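Local coordinates for protein thymidylate synthase thyX (Helicobacter pylori, PDB 3N3Y) that probably catalyses the FAD-dependent reductive methylation of dUMP to dTMP, with methylenetetrahydrofolate as methyl donor and NADPH as reductant, at residues 98-103 and 138-143; 112-117 and 132-137. All blocks are in the same frame, centred on the assembly; numbering follows the deposited sequence.

Contact 1: residues 98-103 and 138-143; sequences RELKEV and ENLRVL
Arg141, whose aliphatic chain rests on Val103, sends its NH2 to OE2 of Glu138 at 2.8 Å, nearly straight (164°) and almost exactly in the guanidinium plane. The carboxylate takes this N-H on its syn side, 30° out of its own plane. NE adds two weak bonds, one to each oxygen of Glu138, making a salt bridge between residues one helical turn apart. The backbone N of Phe106 also donates to OE1 of Glu138, and the hydroxyl of Ser105 adds a weak bond to OE2, so the loop that carries on beyond Val103 helps to fix the carboxylate.

Across the contact itself everything is packing. CD of Arg141 lies 3.5 Å from O of Val103 and 3.8 Å from its CG2, the two side chains meeting at a slant. A bend at chi3 (63°) turns the arginine chain after this contact. Nearer the backbone, CG of Arg141 sits 3.6 Å from O of Leu100, the oxygen that accepts the backbone N-H of Val103. Leu100 drives CD1 against CD2 of Leu140 at 3.6 Å, the side chains crossing at about a right angle. The arrangement is that of a type I turn, Leu100 to Val103, that begins in a short 3-10 segment and is laid on a helix stapled by an i to i+3 salt bridge, the side chain of Leu140 lying about 10 Å from bound dUMP.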
ATOM      1  N   ARG A  98      23.843 -23.696   2.618  1.00 39.71           N
ATOM      2  CA  ARG A  98      25.050 -24.477   2.355  1.00 47.05           C
ATOM      3  C   ARG A  98      26.339 -23.806   2.878  1.00 52.60           C
ATOM      4  O   ARG A  98      27.398 -24.441   2.971  1.00 48.22           O
ATOM      5  CB  ARG A  98      25.152 -24.764   0.861  1.00 49.87           C
ATOM      6  CG  ARG A  98      24.724 -26.164   0.452  1.00 52.65           C
ATOM      7  CD  ARG A  98      25.970 -26.912   0.013  1.00 66.55           C
ATOM      8  NE  ARG A  98      26.950 -25.972  -0.546  1.00 65.91           N
ATOM      9  CZ  ARG A  98      28.270 -26.163  -0.568  1.00 66.00           C
ATOM     10  NH1 ARG A  98      28.793 -27.276  -0.062  1.00 66.26           N
ATOM     11  NH2 ARG A  98      29.068 -25.238  -1.096  1.00 61.03           N
ATOM     12  N   GLU A  99      26.240 -22.526   3.228  1.00 45.01           N
ATOM     13  CA  GLU A  99      27.332 -21.837   3.911  1.00 48.21           C
ATOM     14  C   GLU A  99      27.824 -22.597   5.156  1.00 49.35           C
ATOM     15  O   GLU A  99      28.969 -22.415   5.590  1.00 51.34           O
ATOM     16  CB  GLU A  99      26.901 -20.417   4.300  1.00 44.14           C
ATOM     17  CG  GLU A  99      25.855 -20.356   5.426  1.00 45.85           C
ATOM     18  CD  GLU A  99      25.229 -18.971   5.571  1.00 49.94           C
ATOM     19  OE1 GLU A  99      25.715 -18.029   4.900  1.00 51.61           O
ATOM     20  OE2 GLU A  99      24.258 -18.819   6.355  1.00 44.26           O
ATOM     21  N   LEU A 100      26.956 -23.428   5.735  1.00 46.21           N
ATOM     22  CA  LEU A 100      27.276 -24.195   6.953  1.00 48.01           C
ATOM     23  C   LEU A 100      28.008 -25.507   6.658  1.00 49.83           C
ATOM     24  O   LEU A 100      28.655 -26.084   7.531  1.00 50.11           O
ATOM     25  CB  LEU A 100      26.005 -24.521   7.752  1.00 39.53           C
ATOM     26  CG  LEU A 100      25.300 -23.425   8.549  1.00 41.90           C
ATOM     27  CD1 LEU A 100      24.135 -24.011   9.347  1.00 33.33           C
ATOM     28  CD2 LEU A 100      26.276 -22.718   9.480  1.00 43.85           C
ATOM     29  N   LYS A 101      27.874 -25.983   5.428  1.00 50.98           N
ATOM     30  CA  LYS A 101      28.509 -27.215   4.995  1.00 57.05           C
ATOM     31  C   LYS A 101      30.007 -27.160   5.269  1.00 59.78           C
ATOM     32  O   LYS A 101      30.640 -28.173   5.563  1.00 59.96           O
ATOM     33  CB  LYS A 101      28.266 -27.402   3.498  1.00 58.62           C
ATOM     34  CG  LYS A 101      28.888 -28.644   2.909  1.00 61.76           C
ATOM     35  CD  LYS A 101      27.961 -29.828   3.030  1.00 63.63           C
ATOM     36  CE  LYS A 101      28.490 -30.981   2.198  1.00 73.65           C
ATOM     37  NZ  LYS A 101      28.758 -30.527   0.803  1.00 74.41           N
ATOM     38  N   GLU A 102      30.559 -25.956   5.202  1.00 60.26           N
ATOM     39  CA  GLU A 102      31.999 -25.772   5.177  1.00 60.69           C
ATOM     40  C   GLU A 102      32.658 -25.540   6.537  1.00 58.64           C
ATOM     41  O   GLU A 102      33.878 -25.452   6.619  1.00 69.55           O
ATOM     42  CB  GLU A 102      32.342 -24.621   4.219  1.00 67.66           C
ATOM     43  CG  GLU A 102      32.147 -24.973   2.733  1.00 71.57           C
ATOM     44  CD  GLU A 102      31.119 -24.090   2.008  1.00 73.40           C
ATOM     45  OE1 GLU A 102      31.266 -22.844   2.022  1.00 73.05           O
ATOM     46  OE2 GLU A 102      30.175 -24.651   1.403  1.00 67.71           O
ATOM     47  N   VAL A 103      31.875 -25.447   7.606  1.00 58.18           N
ATOM     48  CA  VAL A 103      32.446 -25.085   8.909  1.00 52.07           C
ATOM     49  C   VAL A 103      32.585 -26.258   9.883  1.00 51.54           C
ATOM     50  O   VAL A 103      31.877 -27.264   9.764  1.00 52.77           O
ATOM     51  CB  VAL A 103      31.635 -23.966   9.588  1.00 53.42           C
ATOM     52  CG1 VAL A 103      31.222 -22.909   8.559  1.00 51.53           C
ATOM     53  CG2 VAL A 103      30.422 -24.546  10.285  1.00 48.69           C
ATOM     54  N   GLU A 138      24.275 -26.358  15.711  1.00 32.06           N
ATOM     55  CA  GLU A 138      25.053 -27.577  15.504  1.00 33.79           C
ATOM     56  C   GLU A 138      24.216 -28.676  14.830  1.00 32.17           C
ATOM     57  O   GLU A 138      24.649 -29.256  13.847  1.00 33.33           O
ATOM     58  CB  GLU A 138      25.698 -28.066  16.814  1.00 31.83           C
ATOM     59  CG  GLU A 138      26.528 -29.349  16.668  1.00 40.73           C
ATOM     60  CD  GLU A 138      27.755 -29.194  15.754  1.00 44.06           C
ATOM     61  OE1 GLU A 138      28.151 -28.047  15.442  1.00 46.79           O
ATOM     62  OE2 GLU A 138      28.333 -30.230  15.357  1.00 46.51           O
ATOM     63  N   ASN A 139      23.017 -28.949  15.339  1.00 30.12           N
ATOM     64  CA  ASN A 139      22.125 -29.887  14.649  1.00 31.11           C
ATOM     65  C   ASN A 139      21.860 -29.510  13.190  1.00 33.47           C
ATOM     66  O   ASN A 139      21.836 -30.384  12.317  1.00 30.41           O
ATOM     67  CB  ASN A 139      20.815 -30.072  15.406  1.00 30.10           C
ATOM     68  CG  ASN A 139      20.996 -30.907  16.662  1.00 33.08           C
ATOM     69  OD1 ASN A 139      20.233 -30.803  17.626  1.00 35.22           O
ATOM     70  ND2 ASN A 139      22.020 -31.725  16.658  1.00 24.17           N
ATOM     71  N   LEU A 140      21.670 -28.213  12.937  1.00 29.35           N
ATOM     72  CA  LEU A 140      21.461 -27.703  11.583  1.00 28.49           C
ATOM     73  C   LEU A 140      22.683 -27.994  10.721  1.00 33.09           C
ATOM     74  O   LEU A 140      22.560 -28.435   9.580  1.00 31.66           O
ATOM     75  CB  LEU A 140      21.213 -26.189  11.615  1.00 27.23           C
ATOM     76  CG  LEU A 140      20.849 -25.486  10.295  1.00 29.80           C
ATOM     77  CD1 LEU A 140      19.589 -26.096   9.705  1.00 28.00           C
ATOM     78  CD2 LEU A 140      20.684 -23.967  10.472  1.00 28.08           C
ATOM     79  N   ARG A 141      23.865 -27.738  11.277  1.00 35.86           N
ATOM     80  CA  ARG A 141      25.118 -27.994  10.572  1.00 39.37           C
ATOM     81  C   ARG A 141      25.229 -29.466  10.186  1.00 41.17           C
ATOM     82  O   ARG A 141      25.548 -29.789   9.048  1.00 41.10           O
ATOM     83  CB  ARG A 141      26.338 -27.578  11.400  1.00 37.95           C
ATOM     84  CG  ARG A 141      27.633 -27.684  10.618  1.00 40.06           C
ATOM     85  CD  ARG A 141      28.851 -27.741  11.501  1.00 42.70           C
ATOM     86  NE  ARG A 141      28.888 -28.923  12.367  1.00 47.85           N
ATOM     87  CZ  ARG A 141      29.378 -30.109  12.011  1.00 48.70           C
ATOM     88  NH1 ARG A 141      29.858 -30.298  10.789  1.00 50.36           N
ATOM     89  NH2 ARG A 141      29.378 -31.111  12.879  1.00 50.01           N
ATOM     90  N   VAL A 142      24.947 -30.349  11.137  1.00 37.36           N
ATOM     91  CA  VAL A 142      24.947 -31.780  10.869  1.00 38.22           C
ATOM     92  C   VAL A 142      23.974 -32.195   9.741  1.00 43.32           C
ATOM     93  O   VAL A 142      24.345 -32.969   8.858  1.00 41.95           O
ATOM     94  CB  VAL A 142      24.705 -32.584  12.162  1.00 43.22           C
ATOM     95  CG1 VAL A 142      24.431 -34.055  11.858  1.00 42.35           C
ATOM     96  CG2 VAL A 142      25.913 -32.436  13.110  1.00 42.95           C
ATOM     97  N   LEU A 143      22.746 -31.674   9.755  1.00 37.61           N
ATOM     98  CA  LEU A 143      21.772 -32.023   8.721  1.00 38.97           C
ATOM     99  C   LEU A 143      22.312 -31.717   7.340  1.00 40.11           C
ATOM    100  O   LEU A 143      22.181 -32.517   6.413  1.00 39.72           O
ATOM    101  CB  LEU A 143      20.461 -31.263   8.913  1.00 38.61           C
ATOM    102  CG  LEU A 143      19.646 -31.617  10.160  1.00 38.68           C
ATOM    103  CD1 LEU A 143      18.493 -30.617  10.331  1.00 30.49           C
ATOM    104  CD2 LEU A 143      19.140 -33.050  10.100  1.00 28.49           C
TER

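Contact 2: residues 112-117 and 132-137; sequences TNLERA and MSVLAL
Val134 points its forked end at helix 112-117 and wedges one methyl between two neighbouring bumps there. CG2 does most of the touching: it lies 3.8 Å from CB of Ala117 and 3.9 Å from CD1 of Leu114. With CG1 anti to the backbone N (chi1 -177°), the other branch stands on the carbonyl side of the valine and still comes within 4.1 Å of CB of Ala117. The alanine methyl thus sits over the fork of the valine and not against a single branch.

Leu114 and Ala117 are one turn apart on their helix, and the shallow dip between them receives the valine. The fit is reciprocal, because Val134 and Leu137 are likewise one turn apart and the small methyl of Ala117 touches both, reaching CD2 of Leu137 at 4.1 Å. Here two successive helices of the chain, 111-117 and 127-145, cross steeply in the helical part of the subunit that lies away from the sheet: their local axes make an angle of 73° and approach to 10.6 Å. The nearest CA atoms across the two segments, those of Ala117 and Val134, are 6.5 Å apart.

Leu114 comes in from the flank, its side chain set at about a right angle to that of Val134, and forms the more open border of the patch. On the other border Leu137 continues onto Phe106 and Tyr162, while Leu109 packs on Val134 from the loop leading into the shorter helix.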
ATOM      1  N   THR A 112      35.738 -20.498  22.825  1.00 40.18           N
ATOM      2  CA  THR A 112      36.125 -20.382  21.427  1.00 38.70           C
ATOM      3  C   THR A 112      34.977 -20.735  20.479  1.00 40.59           C
ATOM      4  O   THR A 112      34.720 -20.024  19.515  1.00 38.50           O
ATOM      5  CB  THR A 112      37.282 -21.327  21.094  1.00 43.88           C
ATOM      6  OG1 THR A 112      38.302 -21.225  22.097  1.00 50.62           O
ATOM      7  CG2 THR A 112      37.857 -20.991  19.727  1.00 37.19           C
ATOM      8  N   ASN A 113      34.317 -21.858  20.732  1.00 40.87           N
ATOM      9  CA  ASN A 113      33.209 -22.289  19.884  1.00 40.55           C
ATOM     10  C   ASN A 113      31.997 -21.373  20.013  1.00 36.18           C
ATOM     11  O   ASN A 113      31.262 -21.183  19.060  1.00 36.79           O
ATOM     12  CB  ASN A 113      32.820 -23.736  20.182  1.00 35.22           C
ATOM     13  CG  ASN A 113      33.814 -24.724  19.621  1.00 40.90           C
ATOM     14  OD1 ASN A 113      33.896 -25.870  20.073  1.00 41.59           O
ATOM     15  ND2 ASN A 113      34.577 -24.291  18.626  1.00 37.30           N
ATOM     16  N   LEU A 114      31.806 -20.806  21.197  1.00 39.45           N
ATOM     17  CA  LEU A 114      30.727 -19.859  21.424  1.00 36.57           C
ATOM     18  C   LEU A 114      30.999 -18.589  20.624  1.00 41.61           C
ATOM     19  O   LEU A 114      30.082 -17.997  20.065  1.00 41.56           O
ATOM     20  CB  LEU A 114      30.596 -19.541  22.907  1.00 35.14           C
ATOM     21  CG  LEU A 114      29.310 -19.787  23.715  1.00 41.85           C
ATOM     22  CD1 LEU A 114      28.503 -20.982  23.244  1.00 35.65           C
ATOM     23  CD2 LEU A 114      29.638 -19.923  25.215  1.00 39.86           C
ATOM     24  N   GLU A 115      32.262 -18.177  20.553  1.00 43.14           N
ATOM     25  CA  GLU A 115      32.605 -17.011  19.759  1.00 43.60           C
ATOM     26  C   GLU A 115      32.400 -17.321  18.287  1.00 40.18           C
ATOM     27  O   GLU A 115      31.809 -16.528  17.562  1.00 40.86           O
ATOM     28  CB  GLU A 115      34.040 -16.547  20.013  1.00 50.14           C
ATOM     29  CG  GLU A 115      34.463 -15.323  19.167  1.00 51.65           C
ATOM     30  CD  GLU A 115      33.672 -14.039  19.500  1.00 72.37           C
ATOM     31  OE1 GLU A 115      33.225 -13.883  20.665  1.00 71.64           O
ATOM     32  OE2 GLU A 115      33.503 -13.181  18.592  1.00 67.72           O
ATOM     33  N   ARG A 116      32.877 -18.481  17.848  1.00 37.86           N
ATOM     34  CA  ARG A 116      32.700 -18.901  16.457  1.00 39.54           C
ATOM     35  C   ARG A 116      31.224 -18.887  16.008  1.00 39.24           C
ATOM     36  O   ARG A 116      30.909 -18.486  14.894  1.00 37.57           O
ATOM     37  CB  ARG A 116      33.281 -20.296  16.236  1.00 40.98           C
ATOM     38  CG  ARG A 116      34.802 -20.363  16.164  1.00 39.24           C
ATOM     39  CD  ARG A 116      35.241 -21.780  15.855  1.00 31.14           C
ATOM     40  NE  ARG A 116      34.628 -22.269  14.624  1.00 38.36           N
ATOM     41  CZ  ARG A 116      33.972 -23.425  14.511  1.00 43.03           C
ATOM     42  NH1 ARG A 116      33.833 -24.223  15.558  1.00 40.78           N
ATOM     43  NH2 ARG A 116      33.447 -23.784  13.349  1.00 43.42           N
ATOM     44  N   ALA A 117      30.333 -19.342  16.883  1.00 39.42           N
ATOM     45  CA  ALA A 117      28.921 -19.460  16.562  1.00 37.82           C
ATOM     46  C   ALA A 117      28.248 -18.101  16.398  1.00 34.30           C
ATOM     47  O   ALA A 117      27.214 -17.996  15.752  1.00 31.19           O
ATOM     48  CB  ALA A 117      28.211 -20.271  17.625  1.00 29.99           C
ATOM     49  N   MET A 132      21.531 -22.960  23.981  1.00 28.46           N
ATOM     50  CA  MET A 132      20.532 -23.653  23.168  1.00 28.38           C
ATOM     51  C   MET A 132      20.587 -23.246  21.676  1.00 30.59           C
ATOM     52  O   MET A 132      20.445 -24.100  20.784  1.00 32.18           O
ATOM     53  CB  MET A 132      19.126 -23.461  23.732  1.00 28.31           C
ATOM     54  CG  MET A 132      18.995 -23.919  25.179  1.00 33.59           C
ATOM     55  SD  MET A 132      19.778 -25.525  25.528  1.00 39.84           S
ATOM     56  CE  MET A 132      18.772 -26.044  26.923  1.00 38.78           C
ATOM     57  N   SER A 133      20.818 -21.971  21.385  1.00 25.19           N
ATOM     58  CA  SER A 133      20.875 -21.576  19.974  1.00 29.26           C
ATOM     59  C   SER A 133      22.015 -22.284  19.277  1.00 27.43           C
ATOM     60  O   SER A 133      21.856 -22.756  18.152  1.00 29.06           O
ATOM     61  CB  SER A 133      21.018 -20.063  19.792  1.00 26.29           C
ATOM     62  OG  SER A 133      19.877 -19.415  20.289  1.00 30.21           O
ATOM     63  N   VAL A 134      23.159 -22.361  19.949  1.00 26.72           N
ATOM     64  CA  VAL A 134      24.314 -23.082  19.410  1.00 26.15           C
ATOM     65  C   VAL A 134      24.026 -24.577  19.230  1.00 29.03           C
ATOM     66  O   VAL A 134      24.375 -25.155  18.204  1.00 27.95           O
ATOM     67  CB  VAL A 134      25.567 -22.879  20.276  1.00 32.79           C
ATOM     68  CG1 VAL A 134      26.791 -23.596  19.651  1.00 25.29           C
ATOM     69  CG2 VAL A 134      25.836 -21.368  20.440  1.00 29.12           C
ATOM     70  N   LEU A 135      23.364 -25.195  20.206  1.00 26.67           N
ATOM     71  CA  LEU A 135      22.955 -26.589  20.047  1.00 29.54           C
ATOM     72  C   LEU A 135      22.137 -26.764  18.764  1.00 27.92           C
ATOM     73  O   LEU A 135      22.384 -27.684  17.984  1.00 26.79           O
ATOM     74  CB  LEU A 135      22.171 -27.097  21.271  1.00 25.29           C
ATOM     75  CG  LEU A 135      22.937 -27.048  22.603  1.00 37.45           C
ATOM     76  CD1 LEU A 135      22.275 -27.907  23.689  1.00 25.54           C
ATOM     77  CD2 LEU A 135      24.403 -27.451  22.423  1.00 29.00           C
ATOM     78  N   ALA A 136      21.173 -25.864  18.556  1.00 29.28           N
ATOM     79  CA  ALA A 136      20.305 -25.895  17.377  1.00 26.12           C
ATOM     80  C   ALA A 136      21.107 -25.678  16.108  1.00 23.93           C
ATOM     81  O   ALA A 136      20.855 -26.319  15.090  1.00 25.35           O
ATOM     82  CB  ALA A 136      19.194 -24.850  17.496  1.00 24.06           C
ATOM     83  N   LEU A 137      22.070 -24.766  16.178  1.00 24.03           N
ATOM     84  CA  LEU A 137      22.923 -24.464  15.041  1.00 25.91           C
ATOM     85  C   LEU A 137      23.763 -25.677  14.686  1.00 30.93           C
ATOM     86  O   LEU A 137      23.942 -25.994  13.511  1.00 30.25           O
ATOM     87  CB  LEU A 137      23.826 -23.253  15.328  1.00 27.00           C
ATOM     88  CG  LEU A 137      24.830 -22.878  14.227  1.00 29.75           C
ATOM     89  CD1 LEU A 137      24.125 -22.293  13.013  1.00 32.10           C
ATOM     90  CD2 LEU A 137      25.863 -21.899  14.734  1.00 32.41           C
TER

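In the fold
Both contacts use helix 127-145, and its successive turns serve them in order: contact 2 takes residues 132-137 and contact 1 the next six. Along the chain, contact 2 is nested inside the loop closed by contact 1. Their centres are 12 Å apart and they join directly where CD1 of Leu100 packs on CD1 of Leu137 at 4.0 Å. Both are largely buried yet far from the middle of the subunit, and the shared helix also meets a second subunit. Contact 2 is purely apolar, helix on helix; contact 1 sets a turn on the helix by packing alone, beside a salt bridge internal to the helix, and lies closer to bound dUMP.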